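Local coordinates for protein iron-regulated transcriptional activator AFT2 (PDB 4LMG) that activates transcription of the yeast iron regulon when iron is low, binding the 5'-CACCC-3' element of target promoters through a zinc-containing WRKY-GCM1 domain, at residues 20-25 with 46-51; 73-78 with 95-100. All blocks are in the same frame, centred on the assembly; numbering follows the deposited sequence.

Contact 1. Residues 20-25 with 46-51; sequences EIKPWL and VTFKCR. With ZN (zinc ion), chain I; nucleotides of chain G.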
ATOM      1  N   GLU A  20      -5.281  13.291 -11.503  1.00 40.59           N
ATOM      2  CA  GLU A  20      -5.681  14.693 -11.565  1.00 39.01           C
ATOM      3  C   GLU A  20      -6.975  14.927 -10.791  1.00 37.84           C
ATOM      4  O   GLU A  20      -7.390  16.067 -10.581  1.00 40.60           O
ATOM      5  CB  GLU A  20      -5.863  15.126 -13.020  1.00 35.80           C
ATOM      6  CG  GLU A  20      -4.688  14.769 -13.914  1.00 54.73           C
ATOM      7  CD  GLU A  20      -4.997  14.952 -15.385  1.00 61.50           C
ATOM      8  OE1 GLU A  20      -6.128  15.371 -15.707  1.00 64.80           O
ATOM      9  OE2 GLU A  20      -4.110  14.674 -16.218  1.00 66.35           O
ATOM     10  N   ILE A  21      -7.606  13.841 -10.362  1.00 37.10           N
ATOM     11  CA  ILE A  21      -8.926  13.922  -9.746  1.00 30.61           C
ATOM     12  C   ILE A  21      -8.882  14.347  -8.278  1.00 27.61           C
ATOM     13  O   ILE A  21      -9.658  15.204  -7.855  1.00 30.02           O
ATOM     14  CB  ILE A  21      -9.686  12.592  -9.887  1.00 21.44           C
ATOM     15  CG1 ILE A  21      -9.739  12.173 -11.360  1.00 30.22           C
ATOM     16  CG2 ILE A  21     -11.085  12.713  -9.309  1.00 21.48           C
ATOM     17  CD1 ILE A  21     -10.484  10.880 -11.608  1.00 39.43           C
ATOM     18  N   LYS A  22      -7.977  13.749  -7.509  1.00 19.88           N
ATOM     19  CA  LYS A  22      -7.858  14.059  -6.085  1.00 24.83           C
ATOM     20  C   LYS A  22      -7.672  15.556  -5.809  1.00 26.08           C
ATOM     21  O   LYS A  22      -8.395  16.127  -4.992  1.00 25.00           O
ATOM     22  CB  LYS A  22      -6.737  13.243  -5.433  1.00 27.77           C
ATOM     23  CG  LYS A  22      -6.549  13.533  -3.949  1.00 28.18           C
ATOM     24  CD  LYS A  22      -5.450  12.670  -3.346  1.00 33.94           C
ATOM     25  CE  LYS A  22      -5.251  12.975  -1.869  1.00 39.89           C
ATOM     26  NZ  LYS A  22      -4.201  12.115  -1.258  1.00 29.65           N
ATOM     27  N   PRO A  23      -6.705  16.196  -6.492  1.00 31.72           N
ATOM     28  CA  PRO A  23      -6.469  17.636  -6.314  1.00 33.03           C
ATOM     29  C   PRO A  23      -7.717  18.468  -6.597  1.00 32.86           C
ATOM     30  O   PRO A  23      -7.964  19.469  -5.923  1.00 32.40           O
ATOM     31  CB  PRO A  23      -5.393  17.946  -7.358  1.00 36.91           C
ATOM     32  CG  PRO A  23      -4.691  16.651  -7.573  1.00 40.35           C
ATOM     33  CD  PRO A  23      -5.746  15.595  -7.437  1.00 33.01           C
ATOM     34  N   TRP A  24      -8.495  18.058  -7.591  1.00 29.98           N
ATOM     35  CA  TRP A  24      -9.722  18.766  -7.925  1.00 31.73           C
ATOM     36  C   TRP A  24     -10.744  18.607  -6.808  1.00 25.22           C
ATOM     37  O   TRP A  24     -11.384  19.572  -6.394  1.00 29.43           O
ATOM     38  CB  TRP A  24     -10.291  18.254  -9.250  1.00 37.36           C
ATOM     39  CG  TRP A  24     -11.575  18.914  -9.643  1.00 35.38           C
ATOM     40  CD1 TRP A  24     -11.737  20.197 -10.079  1.00 46.37           C
ATOM     41  CD2 TRP A  24     -12.878  18.323  -9.641  1.00 37.93           C
ATOM     42  NE1 TRP A  24     -13.061  20.442 -10.348  1.00 45.32           N
ATOM     43  CE2 TRP A  24     -13.783  19.306 -10.086  1.00 42.78           C
ATOM     44  CE3 TRP A  24     -13.368  17.057  -9.305  1.00 43.90           C
ATOM     45  CZ2 TRP A  24     -15.150  19.064 -10.205  1.00 40.77           C
ATOM     46  CZ3 TRP A  24     -14.724  16.818  -9.425  1.00 45.40           C
ATOM     47  CH2 TRP A  24     -15.600  17.817  -9.869  1.00 41.28           C
ATOM     48  N   LEU A  25     -10.882  17.383  -6.311  1.00 30.38           N
ATOM     49  CA  LEU A  25     -11.824  17.100  -5.236  1.00 26.30           C
ATOM     50  C   LEU A  25     -11.456  17.826  -3.943  1.00 28.38           C
ATOM     51  O   LEU A  25     -12.334  18.226  -3.180  1.00 31.22           O
ATOM     52  CB  LEU A  25     -11.928  15.591  -5.002  1.00 17.36           C
ATOM     53  CG  LEU A  25     -12.700  14.837  -6.085  1.00 23.42           C
ATOM     54  CD1 LEU A  25     -12.640  13.336  -5.858  1.00 22.78           C
ATOM     55  CD2 LEU A  25     -14.143  15.322  -6.119  1.00 23.37           C
ATOM     56  N   VAL A  46     -11.205   5.718  -9.443  1.00 27.00           N
ATOM     57  CA  VAL A  46     -10.625   6.135  -8.174  1.00 28.68           C
ATOM     58  C   VAL A  46     -11.719   6.263  -7.124  1.00 34.29           C
ATOM     59  O   VAL A  46     -12.742   6.908  -7.355  1.00 29.63           O
ATOM     60  CB  VAL A  46      -9.893   7.479  -8.292  1.00 27.42           C
ATOM     61  CG1 VAL A  46      -9.119   7.766  -7.011  1.00 25.74           C
ATOM     62  CG2 VAL A  46      -8.964   7.468  -9.490  1.00 25.62           C
ATOM     63  N   THR A  47     -11.505   5.633  -5.976  1.00 30.62           N
ATOM     64  CA  THR A  47     -12.450   5.721  -4.873  1.00 32.85           C
ATOM     65  C   THR A  47     -11.841   6.528  -3.735  1.00 31.60           C
ATOM     66  O   THR A  47     -10.724   6.259  -3.299  1.00 35.21           O
ATOM     67  CB  THR A  47     -12.848   4.332  -4.353  1.00 35.22           C
ATOM     68  OG1 THR A  47     -13.498   3.601  -5.398  1.00 34.83           O
ATOM     69  CG2 THR A  47     -13.793   4.460  -3.171  1.00 35.49           C
ATOM     70  N   PHE A  48     -12.584   7.523  -3.266  1.00 29.40           N
ATOM     71  CA  PHE A  48     -12.112   8.406  -2.213  1.00 27.07           C
ATOM     72  C   PHE A  48     -12.939   8.226  -0.950  1.00 29.70           C
ATOM     73  O   PHE A  48     -14.096   7.807  -1.009  1.00 27.99           O
ATOM     74  CB  PHE A  48     -12.201   9.865  -2.667  1.00 20.80           C
ATOM     75  CG  PHE A  48     -11.434  10.163  -3.922  1.00 25.46           C
ATOM     76  CD1 PHE A  48     -12.004   9.953  -5.166  1.00 22.45           C
ATOM     77  CD2 PHE A  48     -10.147  10.667  -3.858  1.00 26.89           C
ATOM     78  CE1 PHE A  48     -11.303  10.235  -6.321  1.00 22.63           C
ATOM     79  CE2 PHE A  48      -9.441  10.949  -5.008  1.00 30.86           C
ATOM     80  CZ  PHE A  48     -10.020  10.734  -6.242  1.00 23.28           C
ATOM     81  N   LYS A  49     -12.339   8.544   0.190  1.00 28.10           N
ATOM     82  CA  LYS A  49     -13.062   8.563   1.456  1.00 31.46           C
ATOM     83  C   LYS A  49     -12.422   9.561   2.413  1.00 21.49           C
ATOM     84  O   LYS A  49     -11.400  10.169   2.095  1.00 17.16           O
ATOM     85  CB  LYS A  49     -13.096   7.170   2.083  1.00 29.51           C
ATOM     86  CG  LYS A  49     -11.727   6.610   2.432  1.00 26.77           C
ATOM     87  CD  LYS A  49     -11.857   5.220   3.020  1.00 30.51           C
ATOM     88  CE  LYS A  49     -10.498   4.608   3.312  1.00 36.30           C
ATOM     89  NZ  LYS A  49     -10.632   3.176   3.695  1.00 45.00           N
ATOM     90  N   CYS A  50     -13.027   9.732   3.583  1.00 20.50           N
ATOM     91  CA  CYS A  50     -12.471  10.631   4.588  1.00 34.35           C
ATOM     92  C   CYS A  50     -11.218  10.029   5.198  1.00 30.11           C
ATOM     93  O   CYS A  50     -11.189   8.843   5.525  1.00 25.98           O
ATOM     94  CB  CYS A  50     -13.491  10.921   5.691  1.00 33.58           C
ATOM     95  SG  CYS A  50     -14.825  12.038   5.211  1.00 27.89           S
ATOM     96  N   ARG A  51     -10.181  10.845   5.345  1.00 23.35           N
ATOM     97  CA  ARG A  51      -8.990  10.404   6.050  1.00 28.25           C
ATOM     98  C   ARG A  51      -9.400   9.806   7.386  1.00 31.00           C
ATOM     99  O   ARG A  51     -10.294  10.323   8.061  1.00 30.53           O
ATOM    100  CB  ARG A  51      -8.019  11.558   6.281  1.00 30.19           C
ATOM    101  CG  ARG A  51      -6.733  11.127   6.970  1.00 34.66           C
ATOM    102  CD  ARG A  51      -5.833  12.310   7.250  1.00 30.29           C
ATOM    103  NE  ARG A  51      -5.681  13.146   6.067  1.00 28.51           N
ATOM    104  CZ  ARG A  51      -4.880  12.863   5.047  1.00 30.19           C
ATOM    105  NH1 ARG A  51      -4.150  11.754   5.059  1.00 33.65           N
ATOM    106  NH2 ARG A  51      -4.812  13.688   4.013  1.00 37.24           N
TER
HETATM  107 ZN    ZN I 201     -16.425  11.478   6.738  1.00 37.33          ZN
ATOM    108  P    DG G   9      -6.211   6.459   5.416  1.00 25.74           P
ATOM    109  OP1  DG G   9      -6.608   7.553   6.327  1.00 23.59           O
ATOM    110  OP2  DG G   9      -7.247   5.519   4.925  1.00 19.67           O
ATOM    111  O5'  DG G   9      -5.454   7.086   4.160  1.00 28.45           O
ATOM    112  C5'  DG G   9      -4.275   7.840   4.412  1.00 25.86           C
ATOM    113  C4'  DG G   9      -3.280   7.705   3.275  1.00 22.51           C
ATOM    114  O4'  DG G   9      -2.571   6.440   3.375  1.00 29.38           O
ATOM    115  C3'  DG G   9      -3.879   7.720   1.877  1.00 25.94           C
ATOM    116  O3'  DG G   9      -2.915   8.297   1.010  1.00 27.01           O
ATOM    117  C2'  DG G   9      -4.099   6.234   1.597  1.00 21.60           C
ATOM    118  C1'  DG G   9      -2.872   5.613   2.266  1.00 25.19           C
ATOM    119  N9   DG G   9      -3.045   4.258   2.793  1.00 24.05           N
ATOM    120  C8   DG G   9      -4.082   3.785   3.560  1.00 30.05           C
ATOM    121  N7   DG G   9      -3.953   2.531   3.898  1.00 21.75           N
ATOM    122  C5   DG G   9      -2.744   2.148   3.331  1.00 27.83           C
ATOM    123  C6   DG G   9      -2.075   0.901   3.362  1.00 27.67           C
ATOM    124  O6   DG G   9      -2.428  -0.150   3.917  1.00 22.27           O
ATOM    125  N1   DG G   9      -0.875   0.939   2.656  1.00 19.42           N
ATOM    126  C2   DG G   9      -0.387   2.050   2.006  1.00 27.41           C
ATOM    127  N2   DG G   9       0.788   1.901   1.376  1.00 18.06           N
ATOM    128  N3   DG G   9      -1.003   3.224   1.969  1.00 20.51           N
ATOM    129  C4   DG G   9      -2.174   3.200   2.651  1.00 22.95           C
ATOM    130  P    DC G  10      -3.359   8.906  -0.406  1.00 29.01           P
ATOM    131  OP1  DC G  10      -2.337   9.891  -0.818  1.00 21.06           O
ATOM    132  OP2  DC G  10      -4.773   9.326  -0.300  1.00 36.60           O
ATOM    133  O5'  DC G  10      -3.291   7.644  -1.392  1.00 27.76           O
ATOM    134  C5'  DC G  10      -2.031   7.142  -1.813  1.00 27.55           C
ATOM    135  C4'  DC G  10      -2.164   5.779  -2.479  1.00 31.59           C
ATOM    136  O4'  DC G  10      -2.309   4.740  -1.473  1.00 19.52           O
ATOM    137  C3'  DC G  10      -3.355   5.612  -3.435  1.00 26.21           C
ATOM    138  O3'  DC G  10      -2.918   5.093  -4.677  1.00 30.03           O
ATOM    139  C2'  DC G  10      -4.214   4.560  -2.739  1.00 27.45           C
ATOM    140  C1'  DC G  10      -3.111   3.747  -2.075  1.00 22.15           C
ATOM    141  N1   DC G  10      -3.585   2.761  -1.065  1.00 21.96           N
ATOM    142  C2   DC G  10      -2.869   1.571  -0.901  1.00 25.78           C
ATOM    143  O2   DC G  10      -1.859   1.376  -1.591  1.00 25.97           O
ATOM    144  N3   DC G  10      -3.299   0.668   0.011  1.00 17.41           N
ATOM    145  C4   DC G  10      -4.388   0.907   0.738  1.00 21.60           C
ATOM    146  N4   DC G  10      -4.759  -0.028   1.623  1.00 21.35           N
ATOM    147  C5   DC G  10      -5.138   2.115   0.585  1.00 16.59           C
ATOM    148  C6   DC G  10      -4.704   3.002  -0.320  1.00 18.10           C
TER

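Contact 2. Residues 73-78 with 95-100; sequences CPFRIR and NIHSHE. With ZN (zinc ion), chain I; nucleotides of chain H.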
ATOM      1  N   CYS A  73     -16.112   6.156   8.864  1.00 43.86           N
ATOM      2  CA  CYS A  73     -17.039   7.003   8.127  1.00 42.92           C
ATOM      3  C   CYS A  73     -17.424   6.381   6.789  1.00 35.89           C
ATOM      4  O   CYS A  73     -16.557   5.961   6.026  1.00 30.53           O
ATOM      5  CB  CYS A  73     -16.433   8.387   7.904  1.00 33.88           C
ATOM      6  SG  CYS A  73     -17.538   9.529   7.065  1.00 35.36           S
ATOM      7  N   PRO A  74     -18.733   6.334   6.499  1.00 40.60           N
ATOM      8  CA  PRO A  74     -19.294   5.693   5.304  1.00 40.56           C
ATOM      9  C   PRO A  74     -19.179   6.548   4.043  1.00 41.30           C
ATOM     10  O   PRO A  74     -19.307   6.019   2.939  1.00 41.59           O
ATOM     11  CB  PRO A  74     -20.766   5.515   5.677  1.00 39.81           C
ATOM     12  CG  PRO A  74     -21.049   6.672   6.574  1.00 37.87           C
ATOM     13  CD  PRO A  74     -19.785   6.896   7.367  1.00 38.80           C
ATOM     14  N   PHE A  75     -18.951   7.848   4.210  1.00 38.18           N
ATOM     15  CA  PHE A  75     -18.819   8.768   3.082  1.00 32.39           C
ATOM     16  C   PHE A  75     -17.889   8.210   2.008  1.00 37.44           C
ATOM     17  O   PHE A  75     -16.792   7.735   2.310  1.00 35.42           O
ATOM     18  CB  PHE A  75     -18.306  10.124   3.568  1.00 32.33           C
ATOM     19  CG  PHE A  75     -18.157  11.151   2.478  1.00 28.29           C
ATOM     20  CD1 PHE A  75     -16.925  11.385   1.889  1.00 21.86           C
ATOM     21  CD2 PHE A  75     -19.247  11.898   2.055  1.00 33.64           C
ATOM     22  CE1 PHE A  75     -16.784  12.339   0.892  1.00 21.41           C
ATOM     23  CE2 PHE A  75     -19.112  12.850   1.062  1.00 26.43           C
ATOM     24  CZ  PHE A  75     -17.880  13.070   0.479  1.00 21.12           C
ATOM     25  N   ARG A  76     -18.332   8.268   0.754  1.00 24.35           N
ATOM     26  CA  ARG A  76     -17.537   7.761  -0.359  1.00 31.15           C
ATOM     27  C   ARG A  76     -17.699   8.605  -1.617  1.00 35.78           C
ATOM     28  O   ARG A  76     -18.801   9.032  -1.955  1.00 29.46           O
ATOM     29  CB  ARG A  76     -17.906   6.309  -0.677  1.00 30.27           C
ATOM     30  CG  ARG A  76     -17.424   5.287   0.337  1.00 31.97           C
ATOM     31  CD  ARG A  76     -15.915   5.339   0.503  1.00 33.81           C
ATOM     32  NE  ARG A  76     -15.421   4.252   1.344  1.00 32.10           N
ATOM     33  CZ  ARG A  76     -15.519   4.229   2.671  1.00 32.87           C
ATOM     34  NH1 ARG A  76     -16.100   5.234   3.315  1.00 20.02           N
ATOM     35  NH2 ARG A  76     -15.038   3.201   3.354  1.00 35.58           N
ATOM     36  N   ILE A  77     -16.591   8.842  -2.307  1.00 34.28           N
ATOM     37  CA  ILE A  77     -16.633   9.461  -3.624  1.00 30.74           C
ATOM     38  C   ILE A  77     -16.032   8.497  -4.637  1.00 38.30           C
ATOM     39  O   ILE A  77     -14.950   7.948  -4.421  1.00 34.15           O
ATOM     40  CB  ILE A  77     -15.862  10.786  -3.662  1.00 30.57           C
ATOM     41  CG1 ILE A  77     -16.434  11.769  -2.639  1.00 30.26           C
ATOM     42  CG2 ILE A  77     -15.913  11.390  -5.056  1.00 27.76           C
ATOM     43  CD1 ILE A  77     -15.772  13.124  -2.670  1.00 23.21           C
ATOM     44  N   ARG A  78     -16.738   8.281  -5.739  1.00 32.63           N
ATOM     45  CA  ARG A  78     -16.269   7.356  -6.761  1.00 29.73           C
ATOM     46  C   ARG A  78     -16.189   8.033  -8.123  1.00 25.81           C
ATOM     47  O   ARG A  78     -17.194   8.492  -8.658  1.00 28.35           O
ATOM     48  CB  ARG A  78     -17.176   6.127  -6.824  1.00 43.86           C
ATOM     49  CG  ARG A  78     -16.663   5.008  -7.718  1.00 57.57           C
ATOM     50  CD  ARG A  78     -17.371   3.702  -7.399  1.00 72.04           C
ATOM     51  NE  ARG A  78     -16.983   2.625  -8.304  1.00 86.91           N
ATOM     52  CZ  ARG A  78     -17.670   2.280  -9.388  1.00 96.31           C
ATOM     53  NH1 ARG A  78     -18.783   2.929  -9.703  1.00 99.29           N
ATOM     54  NH2 ARG A  78     -17.245   1.286 -10.158  1.00 95.52           N
ATOM     55  N   ASN A  95     -23.698  10.348   1.827  1.00 64.37           N
ATOM     56  CA  ASN A  95     -23.325  11.714   2.165  1.00 69.37           C
ATOM     57  C   ASN A  95     -23.289  11.976   3.670  1.00 65.44           C
ATOM     58  O   ASN A  95     -23.048  13.102   4.106  1.00 60.06           O
ATOM     59  CB  ASN A  95     -24.265  12.701   1.474  1.00 80.33           C
ATOM     60  CG  ASN A  95     -23.765  14.124   1.549  1.00 90.82           C
ATOM     61  OD1 ASN A  95     -24.383  14.981   2.179  1.00100.98           O
ATOM     62  ND2 ASN A  95     -22.628  14.380   0.917  1.00 91.08           N
ATOM     63  N   ILE A  96     -23.524  10.930   4.456  1.00 68.19           N
ATOM     64  CA  ILE A  96     -23.533  11.041   5.909  1.00 72.56           C
ATOM     65  C   ILE A  96     -22.154  10.757   6.489  1.00 72.13           C
ATOM     66  O   ILE A  96     -21.464   9.839   6.048  1.00 81.76           O
ATOM     67  CB  ILE A  96     -24.534  10.058   6.536  1.00 85.31           C
ATOM     68  CG1 ILE A  96     -25.902  10.189   5.863  1.00 96.42           C
ATOM     69  CG2 ILE A  96     -24.637  10.285   8.037  1.00 87.52           C
ATOM     70  CD1 ILE A  96     -26.918   9.176   6.344  1.00102.39           C
ATOM     71  N   HIS A  97     -21.758  11.546   7.481  1.00 62.70           N
ATOM     72  CA  HIS A  97     -20.474  11.349   8.146  1.00 53.00           C
ATOM     73  C   HIS A  97     -20.659  10.879   9.584  1.00 54.79           C
ATOM     74  O   HIS A  97     -21.675  11.166  10.216  1.00 65.66           O
ATOM     75  CB  HIS A  97     -19.649  12.635   8.121  1.00 43.53           C
ATOM     76  CG  HIS A  97     -19.222  13.053   6.749  1.00 33.36           C
ATOM     77  ND1 HIS A  97     -18.011  12.687   6.204  1.00 30.63           N
ATOM     78  CD2 HIS A  97     -19.843  13.810   5.814  1.00 37.84           C
ATOM     79  CE1 HIS A  97     -17.905  13.200   4.990  1.00 28.02           C
ATOM     80  NE2 HIS A  97     -19.003  13.886   4.731  1.00 32.76           N
ATOM     81  N   SER A  98     -19.667  10.157  10.094  1.00 48.72           N
ATOM     82  CA  SER A  98     -19.706   9.649  11.458  1.00 52.77           C
ATOM     83  C   SER A  98     -18.842  10.514  12.363  1.00 57.93           C
ATOM     84  O   SER A  98     -18.435  10.087  13.445  1.00 59.58           O
ATOM     85  CB  SER A  98     -19.194   8.210  11.499  1.00 43.12           C
ATOM     86  OG  SER A  98     -17.820   8.158  11.158  1.00 35.83           O
ATOM     87  N   HIS A  99     -18.563  11.732  11.911  1.00 50.08           N
ATOM     88  CA  HIS A  99     -17.626  12.602  12.606  1.00 43.71           C
ATOM     89  C   HIS A  99     -17.889  14.058  12.264  1.00 46.96           C
ATOM     90  O   HIS A  99     -18.558  14.364  11.278  1.00 52.87           O
ATOM     91  CB  HIS A  99     -16.196  12.238  12.212  1.00 40.83           C
ATOM     92  CG  HIS A  99     -15.938  12.331  10.741  1.00 44.14           C
ATOM     93  ND1 HIS A  99     -15.422  13.461  10.144  1.00 40.36           N
ATOM     94  CD2 HIS A  99     -16.145  11.439   9.743  1.00 40.17           C
ATOM     95  CE1 HIS A  99     -15.313  13.259   8.843  1.00 32.57           C
ATOM     96  NE2 HIS A  99     -15.747  12.040   8.574  1.00 36.31           N
ATOM     97  N   GLU A 100     -17.351  14.955  13.082  1.00 44.42           N
ATOM     98  CA  GLU A 100     -17.510  16.382  12.852  1.00 51.65           C
ATOM     99  C   GLU A 100     -16.597  16.845  11.725  1.00 44.32           C
ATOM    100  O   GLU A 100     -15.505  16.308  11.535  1.00 44.00           O
ATOM    101  CB  GLU A 100     -17.218  17.168  14.131  1.00 60.51           C
ATOM    102  CG  GLU A 100     -18.105  16.780  15.302  1.00 75.65           C
ATOM    103  CD  GLU A 100     -17.771  17.547  16.569  1.00 91.22           C
ATOM    104  OE1 GLU A 100     -16.982  18.513  16.492  1.00 94.71           O
ATOM    105  OE2 GLU A 100     -18.298  17.181  17.642  1.00 93.58           O
TER
HETATM  106 ZN    ZN I 201     -16.425  11.478   6.738  1.00 37.33          ZN
ATOM    107  O5'  DA H   1     -18.970   1.399  -5.416  1.00 94.44           O
ATOM    108  C5'  DA H   1     -18.707   1.841  -4.086  1.00 91.14           C
ATOM    109  C4'  DA H   1     -17.232   1.709  -3.748  1.00 86.75           C
ATOM    110  O4'  DA H   1     -16.979   2.300  -2.450  1.00 88.65           O
ATOM    111  C3'  DA H   1     -16.717   0.285  -3.619  1.00 84.25           C
ATOM    112  O3'  DA H   1     -15.307   0.258  -3.806  1.00 78.18           O
ATOM    113  C2'  DA H   1     -17.092  -0.055  -2.180  1.00 87.32           C
ATOM    114  C1'  DA H   1     -16.913   1.285  -1.467  1.00 90.85           C
ATOM    115  N9   DA H   1     -17.945   1.556  -0.471  1.00100.89           N
ATOM    116  C8   DA H   1     -19.203   2.045  -0.697  1.00103.41           C
ATOM    117  N7   DA H   1     -19.919   2.190   0.391  1.00106.06           N
ATOM    118  C5   DA H   1     -19.073   1.768   1.403  1.00110.37           C
ATOM    119  C6   DA H   1     -19.238   1.676   2.799  1.00116.10           C
ATOM    120  N6   DA H   1     -20.364   2.023   3.433  1.00118.04           N
ATOM    121  N1   DA H   1     -18.195   1.213   3.521  1.00117.72           N
ATOM    122  C2   DA H   1     -17.070   0.868   2.882  1.00114.93           C
ATOM    123  N3   DA H   1     -16.797   0.910   1.579  1.00109.80           N
ATOM    124  C4   DA H   1     -17.851   1.373   0.889  1.00107.03           C
TER

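Contact 1. Residues 20-25 with 46-51
In the hydrophobic core of the WRKY-GCM1 DNA-binding domain, I21, K22 and L25 near the start of helix 21-29 pack around the ring of F48, which projects from strand 45-50. L25 supplies the most intimate touch: its CD1 methyl sits over one face of the ring, 3.5 Å from the centroid of F48 and 18° off the ring normal, a CH-pi contact displaced toward CE1. I21 meets the far end of the same ring, its CG2 lying 3.8 Å from F48 CZ, with the two side chains crossing at about a right angle. The other branch of I21 runs on toward the start of the strand, where CD1 approaches V46 CG2 at 4.3 Å. At the ring edge, near its plane, comes the aliphatic root of K22, with CB 3.6 Å from F48 CE2.

K22 serves two environments. With CG anti to the backbone N (chi1 179°) and the rest of the chain fully extended, it carries its ammonium away from the core to the DNA backbone; NZ lies 2.9 Å from OP1 of DC10 of chain G and makes a weak hydrogen bond to OP2 of the same phosphate. The base of this DNA-binding lysine is thus held against the core while its tip reaches the phosphate.

The axes of 21-25 and 46-50 run at 36° to each other and come no closer than 10.5 Å, and no hydrogen bond joins the two segments, so apolar packing carries the contact. F48 also touches I38 of strand 36-42 and I77 of strand 76-82, the two strands flanking 45-50, while L25 reaches I36 and I77; the helix therefore covers one face of the antiparallel sheet.

Contact 2. Residues 73-78 with 95-100
F75, C73 and H97 bury the most surface where residues 73-78 meet the loop 95-100, and C73 and H97 do so as ligands of one zinc ion. C73 SG binds the metal at 2.3 Å, H97 ND1 at 2.1 Å and H99 NE2 at 2.0 Å; C50 completes a Cys2His2 site. The cysteine sulfur lies oblique to the H97 ring but at the edge of the H99 ring, near its plane. The two histidines use different nitrogens. On the far side of its ring, H99 donates from ND1 to the carbonyl O of E100, which probably helps fix the rotation of the imidazole.

F75 backs the site from outside the first shell. Its ring forms an offset stack with that of H97, centroids 4.5 Å apart and planes inclined by 23°, and H97 CE1 comes within 3.3 Å of F75 CG over the phenyl face. F75 CG is anti to the backbone N (chi1 -179°), which sends the ring out alongside the imidazole, both side chains pointing the same way. The amide ND2 of N95 sits at the edge of the phenyl ring, in its plane. The backbone N of F75 also makes a weak hydrogen bond to C73 SG, a bond that would tend to ease the charge of the thiolate.

Beyond the zinc site, R76 turns one face of its guanidinium to C2 of the adenine of DA1 of chain H, NH2 being the closest atom, while NH1 reaches the carbonyl oxygens of C73 and F75. F75 touches C50 and V92, so the contact lies where strand 76-82 begins, between strands 45-50 and 87-93, and ties the loop leading to helix 103-106 to that end of the sheet.

In the fold
The two contacts follow in series along the chain, contact 1 closing before contact 2 opens, and their centres lie 13 Å apart. They share the antiparallel sheet: strands 45-50 and 76-82 are neighbours in it, with, among their backbone bonds, a probable one from F48 N to I77 O (2.7 Å). Contact 1 places helix 21-29 on the sheet near the centre of the chain, whereas contact 2 closes one end of it at the surface. The zinc ion bridges them, taking C50 from the end of strand 45-50 and its other three ligands from contact 2. Helix packing and metal site both involve these two strands, and DNA is reached by K22 in contact 1 and by R76 and R78 in contact 2.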